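PDB 1ZKI: hypothetical protein PA5202 from Pseudomonas aeruginosa, which probably hydrolyses acyl-CoA thioesters as a hotdog-fold thioesterase. Local coordinates for residues Leu19-Asp23 and Val34-Met38; Gln75-Cys81 and Gln125-Leu131. All blocks are in the same frame, centred on the assembly; numbering follows the deposited sequence.

Contact 1: Leu19-Asp23 and Val34-Met38; sequences LVGLD and VRLPM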
ATOM      1  N   LEU A  19      24.503  -8.917  -4.251  1.00 12.69           N
ATOM      2  CA  LEU A  19      24.568 -10.083  -3.377  1.00 12.89           C
ATOM      3  C   LEU A  19      23.249 -10.850  -3.441  1.00 13.11           C
ATOM      4  O   LEU A  19      23.223 -12.069  -3.624  1.00 12.86           O
ATOM      5  CB  LEU A  19      24.795  -9.640  -1.930  1.00 12.84           C
ATOM      6  CG  LEU A  19      24.798 -10.763  -0.883  1.00 12.52           C
ATOM      7  CD1 LEU A  19      26.121 -11.558  -0.938  1.00 13.55           C
ATOM      8  CD2 LEU A  19      24.492 -10.209   0.544  1.00 13.89           C
ATOM      9  N   VAL A  20      22.150 -10.123  -3.303  1.00 12.28           N
ATOM     10  CA  VAL A  20      20.840 -10.766  -3.300  1.00 12.73           C
ATOM     11  C   VAL A  20      20.496 -11.325  -4.693  1.00 13.35           C
ATOM     12  O   VAL A  20      19.769 -12.325  -4.815  1.00 13.47           O
ATOM     13  CB  VAL A  20      19.778  -9.792  -2.763  1.00 13.06           C
ATOM     14  CG1 VAL A  20      18.395 -10.383  -2.865  1.00 12.72           C
ATOM     15  CG2 VAL A  20      20.099  -9.472  -1.310  1.00 13.62           C
ATOM     16  N   GLY A  21      21.023 -10.676  -5.730  1.00 13.29           N
ATOM     17  CA  GLY A  21      20.781 -11.070  -7.119  1.00 14.04           C
ATOM     18  C   GLY A  21      19.706 -10.242  -7.803  1.00 13.94           C
ATOM     19  O   GLY A  21      19.074 -10.697  -8.773  1.00 13.67           O
ATOM     20  N   LEU A  22      19.514  -9.014  -7.314  1.00 14.03           N
ATOM     21  CA  LEU A  22      18.501  -8.116  -7.872  1.00 14.90           C
ATOM     22  C   LEU A  22      18.981  -7.620  -9.225  1.00 15.47           C
ATOM     23  O   LEU A  22      20.136  -7.262  -9.386  1.00 16.82           O
ATOM     24  CB  LEU A  22      18.213  -6.929  -6.936  1.00 14.54           C
ATOM     25  CG  LEU A  22      17.775  -7.342  -5.533  1.00 13.29           C
ATOM     26  CD1 LEU A  22      17.645  -6.150  -4.580  1.00 15.97           C
ATOM     27  CD2 LEU A  22      16.487  -8.200  -5.527  1.00 14.58           C
ATOM     28  N   ASP A  23      18.048  -7.494 -10.149  0.50 15.14           N
ATOM     29  CA  ASP A  23      18.390  -7.219 -11.510  0.50 14.51           C
ATOM     30  C   ASP A  23      17.389  -6.190 -12.057  0.50 14.56           C
ATOM     31  O   ASP A  23      16.244  -6.543 -12.341  0.50 13.90           O
ATOM     32  CB  ASP A  23      18.330  -8.565 -12.243  0.50 14.74           C
ATOM     33  CG  ASP A  23      18.685  -8.475 -13.693  0.50 14.52           C
ATOM     34  OD1 ASP A  23      19.388  -7.530 -14.096  0.50 16.51           O
ATOM     35  OD2 ASP A  23      18.271  -9.398 -14.430  0.50 15.75           O
ATOM     36  N   VAL A  34      12.091  -4.457 -11.124  1.00 11.46           N
ATOM     37  CA  VAL A  34      13.303  -5.218 -10.804  1.00 11.26           C
ATOM     38  C   VAL A  34      12.937  -6.705 -10.720  1.00 11.50           C
ATOM     39  O   VAL A  34      11.849  -7.039 -10.234  1.00 11.52           O
ATOM     40  CB  VAL A  34      13.909  -4.702  -9.454  1.00 11.38           C
ATOM     41  CG1 VAL A  34      15.096  -5.527  -9.020  1.00 13.07           C
ATOM     42  CG2 VAL A  34      14.288  -3.212  -9.558  1.00 10.71           C
ATOM     43  N   ARG A  35      13.821  -7.590 -11.190  1.00 11.48           N
ATOM     44  CA  ARG A  35      13.567  -9.036 -11.111  1.00 11.62           C
ATOM     45  C   ARG A  35      14.506  -9.668 -10.100  1.00 12.35           C
ATOM     46  O   ARG A  35      15.596  -9.136  -9.842  1.00 11.81           O
ATOM     47  CB  ARG A  35      13.714  -9.716 -12.487  1.00 12.38           C
ATOM     48  CG  ARG A  35      15.101  -9.695 -13.051  1.00 11.70           C
ATOM     49  CD  ARG A  35      15.183 -10.361 -14.446  1.00 12.60           C
ATOM     50  NE  ARG A  35      15.100 -11.830 -14.399  1.00 12.81           N
ATOM     51  CZ  ARG A  35      16.131 -12.652 -14.204  1.00 13.07           C
ATOM     52  NH1 ARG A  35      15.939 -13.973 -14.186  1.00 12.30           N
ATOM     53  NH2 ARG A  35      17.366 -12.171 -14.009  1.00 14.84           N
ATOM     54  N   LEU A  36      14.080 -10.799  -9.543  1.00 11.77           N
ATOM     55  CA  LEU A  36      14.863 -11.555  -8.566  1.00 12.40           C
ATOM     56  C   LEU A  36      14.637 -13.039  -8.813  1.00 12.62           C
ATOM     57  O   LEU A  36      13.565 -13.555  -8.493  1.00 12.19           O
ATOM     58  CB  LEU A  36      14.486 -11.190  -7.121  1.00 12.59           C
ATOM     59  CG  LEU A  36      15.177 -12.006  -6.001  1.00 12.50           C
ATOM     60  CD1 LEU A  36      16.710 -11.999  -6.164  1.00 13.04           C
ATOM     61  CD2 LEU A  36      14.757 -11.478  -4.595  1.00 13.15           C
ATOM     62  N   PRO A  37      15.641 -13.722  -9.393  1.00 12.95           N
ATOM     63  CA  PRO A  37      15.542 -15.174  -9.556  1.00 13.44           C
ATOM     64  C   PRO A  37      15.811 -15.891  -8.238  1.00 14.08           C
ATOM     65  O   PRO A  37      16.680 -15.454  -7.452  1.00 13.82           O
ATOM     66  CB  PRO A  37      16.645 -15.492 -10.577  1.00 13.89           C
ATOM     67  CG  PRO A  37      17.655 -14.397 -10.414  1.00 13.91           C
ATOM     68  CD  PRO A  37      16.878 -13.162  -9.976  1.00 12.73           C
HETATM   69  N   MSE A  38      15.068 -16.974  -7.979  1.00 15.45           N
HETATM   70  CA  MSE A  38      15.342 -17.816  -6.805  1.00 15.99           C
HETATM   71  C   MSE A  38      16.771 -18.360  -6.883  1.00 15.21           C
HETATM   72  O   MSE A  38      17.306 -18.627  -7.973  1.00 14.46           O
HETATM   73  CB  MSE A  38      14.353 -18.998  -6.710  1.00 18.67           C
HETATM   74  CG  MSE A  38      14.527 -19.866  -5.442  1.00 20.77           C
HETATM   75 SE   MSE A  38      14.099 -18.813  -3.881  1.00 35.16          SE
HETATM   76  CE  MSE A  38      14.221 -20.137  -2.515  1.00 27.29           C
TER
HETATM   77  O   HOH W   1      19.183 -14.432  -6.689  1.00 20.24           O
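Asp23 and Arg35 pair at what is, within this chain, the outer edge of a hotdog-fold sheet, where the first strand, entered from helix 15-20, runs antiparallel to strand 31-37. They form a hydrogen-bonded pair: Arg35 N reaches Asp23 O at 2.9 Å in an almost straight bond (177°), while Asp23 N gives a more bent one to Arg35 O. Their side chains lie alongside each other on the same face of the sheet. The Arg35 chain is bent at chi3 (-74°), and in one of the two modelled conformers of Asp23, OD2 lies 2.9 Å from Arg35 NH2 in a salt bridge; the oxygen lies near the guanidinium plane, although carboxylate and guanidinium are almost perpendicular. Glu93 holds NE of the same arginine from the neighbouring strand. On the face carrying Val34 and Leu36, Leu22, just ahead of the strand, brings CD2 to 3.8 Å from Leu36 CD2, and Leu22 CB rests on Val34 CG1; Leu57 of helix 51-70 packs against both Leu22 and Val34. Further back, Gly21, with positive phi, ends helix 15-20 in a Schellman motif. A water bridges the two backbones, donating to Val20 O at 2.9 Å and to Pro37 O at 2.8 Å.

Contact 2: Gln75-Cys81 and Gln125-Leu131; sequences QSVTLEC and QGTFAQL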
ATOM      1  N   GLN A  75      19.243  12.520  -4.930  1.00 22.79           N
ATOM      2  CA  GLN A  75      19.193  11.341  -4.072  1.00 22.57           C
ATOM      3  C   GLN A  75      17.970  11.354  -3.164  1.00 21.44           C
ATOM      4  O   GLN A  75      17.457  12.415  -2.812  1.00 20.42           O
ATOM      5  CB  GLN A  75      20.462  11.254  -3.218  1.00 23.39           C
ATOM      6  CG  GLN A  75      21.772  11.316  -4.010  1.00 26.49           C
ATOM      7  CD  GLN A  75      21.958  10.115  -4.931  1.00 30.98           C
ATOM      8  OE1 GLN A  75      22.396  10.256  -6.079  1.00 34.08           O
ATOM      9  NE2 GLN A  75      21.631   8.928  -4.428  1.00 33.03           N
ATOM     10  N   SER A  76      17.511  10.153  -2.810  1.00 20.25           N
ATOM     11  CA  SER A  76      16.513   9.967  -1.759  1.00 19.57           C
ATOM     12  C   SER A  76      16.923   8.741  -0.953  1.00 19.25           C
ATOM     13  O   SER A  76      17.669   7.885  -1.450  1.00 19.75           O
ATOM     14  CB  SER A  76      15.106   9.787  -2.345  1.00 19.25           C
ATOM     15  OG  SER A  76      15.101   8.789  -3.361  1.00 19.21           O
ATOM     16  N   VAL A  77      16.448   8.661   0.290  1.00 18.06           N
ATOM     17  CA  VAL A  77      16.731   7.513   1.153  1.00 17.33           C
ATOM     18  C   VAL A  77      15.439   7.065   1.830  1.00 16.49           C
ATOM     19  O   VAL A  77      14.549   7.889   2.082  1.00 15.23           O
ATOM     20  CB  VAL A  77      17.801   7.835   2.235  1.00 17.29           C
ATOM     21  CG1 VAL A  77      19.144   8.188   1.570  1.00 18.82           C
ATOM     22  CG2 VAL A  77      17.344   8.972   3.148  1.00 17.15           C
ATOM     23  N   THR A  78      15.339   5.769   2.099  1.00 16.39           N
ATOM     24  CA  THR A  78      14.157   5.227   2.756  1.00 15.91           C
ATOM     25  C   THR A  78      14.029   5.757   4.190  1.00 15.10           C
ATOM     26  O   THR A  78      14.981   5.634   4.995  1.00 14.92           O
ATOM     27  CB  THR A  78      14.210   3.689   2.805  1.00 16.78           C
ATOM     28  OG1 THR A  78      14.682   3.172   1.547  1.00 20.19           O
ATOM     29  CG2 THR A  78      12.832   3.114   3.125  1.00 18.18           C
ATOM     30  N   LEU A  79      12.889   6.371   4.515  1.00 13.00           N
ATOM     31  CA  LEU A  79      12.578   6.679   5.909  1.00 12.70           C
ATOM     32  C   LEU A  79      11.949   5.458   6.592  1.00 11.62           C
ATOM     33  O   LEU A  79      12.293   5.126   7.729  1.00 11.87           O
ATOM     34  CB  LEU A  79      11.608   7.861   6.048  1.00 13.17           C
ATOM     35  CG  LEU A  79      12.100   9.287   5.826  1.00 15.39           C
ATOM     36  CD1 LEU A  79      10.915  10.215   5.966  1.00 17.48           C
ATOM     37  CD2 LEU A  79      13.204   9.634   6.839  1.00 15.47           C
ATOM     38  N   GLU A  80      10.993   4.829   5.910  1.00 10.79           N
ATOM     39  CA  GLU A  80      10.270   3.692   6.492  1.00 10.53           C
ATOM     40  C   GLU A  80       9.593   2.913   5.385  1.00 10.86           C
ATOM     41  O   GLU A  80       9.382   3.440   4.306  1.00 10.81           O
ATOM     42  CB  GLU A  80       9.213   4.169   7.517  1.00 11.23           C
ATOM     43  CG  GLU A  80       8.080   5.046   6.938  1.00 11.02           C
ATOM     44  CD  GLU A  80       6.936   4.220   6.325  1.00 13.41           C
ATOM     45  OE1 GLU A  80       6.641   3.118   6.835  1.00 12.10           O
ATOM     46  OE2 GLU A  80       6.335   4.674   5.314  1.00 12.89           O
ATOM     47  N   CYS A  81       9.235   1.672   5.670  1.00 12.28           N
ATOM     48  CA  CYS A  81       8.498   0.847   4.706  1.00 11.61           C
ATOM     49  C   CYS A  81       7.706  -0.196   5.457  1.00 11.97           C
ATOM     50  O   CYS A  81       8.116  -0.628   6.542  1.00 12.38           O
ATOM     51  CB  CYS A  81       9.474   0.162   3.744  1.00 12.32           C
ATOM     52  SG  CYS A  81       8.644  -0.590   2.336  1.00 17.21           S
ATOM     53  N   GLN A 125       4.281  -0.394   0.993  1.00 10.36           N
ATOM     54  CA  GLN A 125       4.147   1.052   0.888  1.00 11.20           C
ATOM     55  C   GLN A 125       5.212   1.635   1.782  1.00 11.48           C
ATOM     56  O   GLN A 125       5.415   1.141   2.890  1.00 11.46           O
ATOM     57  CB  GLN A 125       2.762   1.451   1.408  1.00 10.84           C
ATOM     58  CG  GLN A 125       2.398   2.905   1.272  1.00 12.10           C
ATOM     59  CD  GLN A 125       0.992   3.182   1.802  1.00 13.17           C
ATOM     60  OE1 GLN A 125       0.803   4.031   2.685  1.00 15.29           O
ATOM     61  NE2 GLN A 125       0.010   2.440   1.291  1.00 15.08           N
ATOM     62  N   GLY A 126       5.898   2.663   1.301  1.00 10.26           N
ATOM     63  CA  GLY A 126       6.974   3.300   2.088  1.00 11.18           C
ATOM     64  C   GLY A 126       7.114   4.781   1.811  1.00 11.45           C
ATOM     65  O   GLY A 126       6.460   5.334   0.901  1.00 11.07           O
ATOM     66  N   THR A 127       7.992   5.414   2.582  1.00 10.73           N
ATOM     67  CA  THR A 127       8.166   6.853   2.541  1.00 11.38           C
ATOM     68  C   THR A 127       9.652   7.079   2.398  1.00 11.78           C
ATOM     69  O   THR A 127      10.455   6.474   3.123  1.00 11.66           O
ATOM     70  CB  THR A 127       7.662   7.508   3.831  1.00 11.18           C
ATOM     71  OG1 THR A 127       6.397   6.942   4.191  1.00 12.18           O
ATOM     72  CG2 THR A 127       7.523   9.057   3.671  1.00 11.66           C
ATOM     73  N   PHE A 128      10.008   7.950   1.463  1.00 12.69           N
ATOM     74  CA  PHE A 128      11.402   8.321   1.213  1.00 14.35           C
ATOM     75  C   PHE A 128      11.609   9.789   1.547  1.00 15.07           C
ATOM     76  O   PHE A 128      10.687  10.610   1.422  1.00 14.05           O
ATOM     77  CB  PHE A 128      11.744   8.037  -0.260  1.00 15.25           C
ATOM     78  CG  PHE A 128      12.055   6.594  -0.543  1.00 16.66           C
ATOM     79  CD1 PHE A 128      13.349   6.209  -0.867  1.00 18.94           C
ATOM     80  CD2 PHE A 128      11.073   5.616  -0.461  1.00 17.86           C
ATOM     81  CE1 PHE A 128      13.659   4.877  -1.125  1.00 19.18           C
ATOM     82  CE2 PHE A 128      11.366   4.264  -0.700  1.00 19.15           C
ATOM     83  CZ  PHE A 128      12.663   3.892  -1.037  1.00 18.79           C
ATOM     84  N   ALA A 129      12.821  10.136   1.984  1.00 16.11           N
ATOM     85  CA  ALA A 129      13.144  11.528   2.255  1.00 17.70           C
ATOM     86  C   ALA A 129      13.898  12.035   1.030  1.00 19.23           C
ATOM     87  O   ALA A 129      14.829  11.378   0.548  1.00 18.67           O
ATOM     88  CB  ALA A 129      13.985  11.649   3.508  1.00 18.43           C
ATOM     89  N   GLN A 130      13.431  13.155   0.484  1.00 20.40           N
ATOM     90  CA  GLN A 130      14.080  13.794  -0.659  1.00 22.68           C
ATOM     91  C   GLN A 130      15.330  14.510  -0.162  1.00 23.59           C
ATOM     92  O   GLN A 130      15.238  15.409   0.678  1.00 23.43           O
ATOM     93  CB  GLN A 130      13.119  14.783  -1.341  1.00 22.78           C
ATOM     94  CG  GLN A 130      13.696  15.489  -2.571  1.00 24.62           C
ATOM     95  CD  GLN A 130      13.964  14.526  -3.711  1.00 26.43           C
ATOM     96  OE1 GLN A 130      13.033  13.956  -4.276  1.00 25.10           O
ATOM     97  NE2 GLN A 130      15.246  14.337  -4.052  1.00 26.96           N
ATOM     98  N   LEU A 131      16.495  14.080  -0.648  1.00 25.12           N
ATOM     99  CA  LEU A 131      17.753  14.742  -0.297  1.00 26.77           C
ATOM    100  C   LEU A 131      18.097  15.795  -1.345  1.00 27.71           C
ATOM    101  O   LEU A 131      17.418  15.907  -2.372  1.00 28.45           O
ATOM    102  CB  LEU A 131      18.895  13.727  -0.135  1.00 26.87           C
ATOM    103  CG  LEU A 131      18.677  12.621   0.907  1.00 28.01           C
ATOM    104  CD1 LEU A 131      19.909  11.734   1.010  1.00 28.97           C
ATOM    105  CD2 LEU A 131      18.297  13.192   2.282  1.00 28.78           C
TER
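Val77 and Ala129 form a regular antiparallel hydrogen-bonded pair between strands 76-85 and 119-130, with Ala129 N 2.8 Å from Val77 O, and the backbone bonds that follow show how a sheet absorbs one extra residue. Farther along, past Thr78 and Phe128, Leu79 and Glu80 both face Thr127 in a classic beta bulge: Thr127 O accepts from Leu79 N at 2.8 Å and, over a longer bond, from Glu80 N, while Thr127 N returns a bond to Glu80 O. Past the bulge Cys81 and Gly126 face each other, their CA atoms only 3.9 Å apart.

Apolar contacts differ on the two faces. The Phe128 ring lies toward helix 51-70, where it packs on Cys66; Thr78 CA sits over one ring face, 4.0 Å from the centroid, as a CH-pi contact. Thr78 OG1 comes close to CE1 of that ring, but its hydrogen bond is to Asp59 of the helix, just as Ser76 OG bonds to His70. On the face carrying Val77, Leu79 CG packs on Ala129 CB at 3.8 Å, and Val77 CG1 touches Leu131 CD1, these last two side chains crossing at about a right angle.

The polar side-chain contact is between Thr127 and Glu80. The glutamate chain folds back at chi2 (84°), and Thr127 OG1 donates to the anti lone pair of Glu80 OE2 across a short 2.5 Å in the model. Lys82 of the second subunit forms a salt bridge with the same OE2, and Asn84 of that subunit bonds to Thr127 OG1. Through these two partners the bulge region is part of the subunit interface; the carboxylate, between a hydroxyl and a lysine, is probably favoured in its charged form.

In the fold
Contacts 1 and 2 sit on opposite sides of the chain's centre, their own centres 21 Å apart and their nearest atoms about 11 Å apart, without touching. They nevertheless belong to one antiparallel sheet, in which strands 23-27 and 76-85 are the outermost within this chain: each contact joins one of these edge strands to its inner neighbour. Along the sequence they come in series, contact 1 closing before helix 51-70 and contact 2 opening after it. That helix packs against side chains from both, as expected of the central helix around which a hotdog sheet wraps. Side chains of contact 2 also reach the second subunit, whereas no other chain of the assembly touches contact 1.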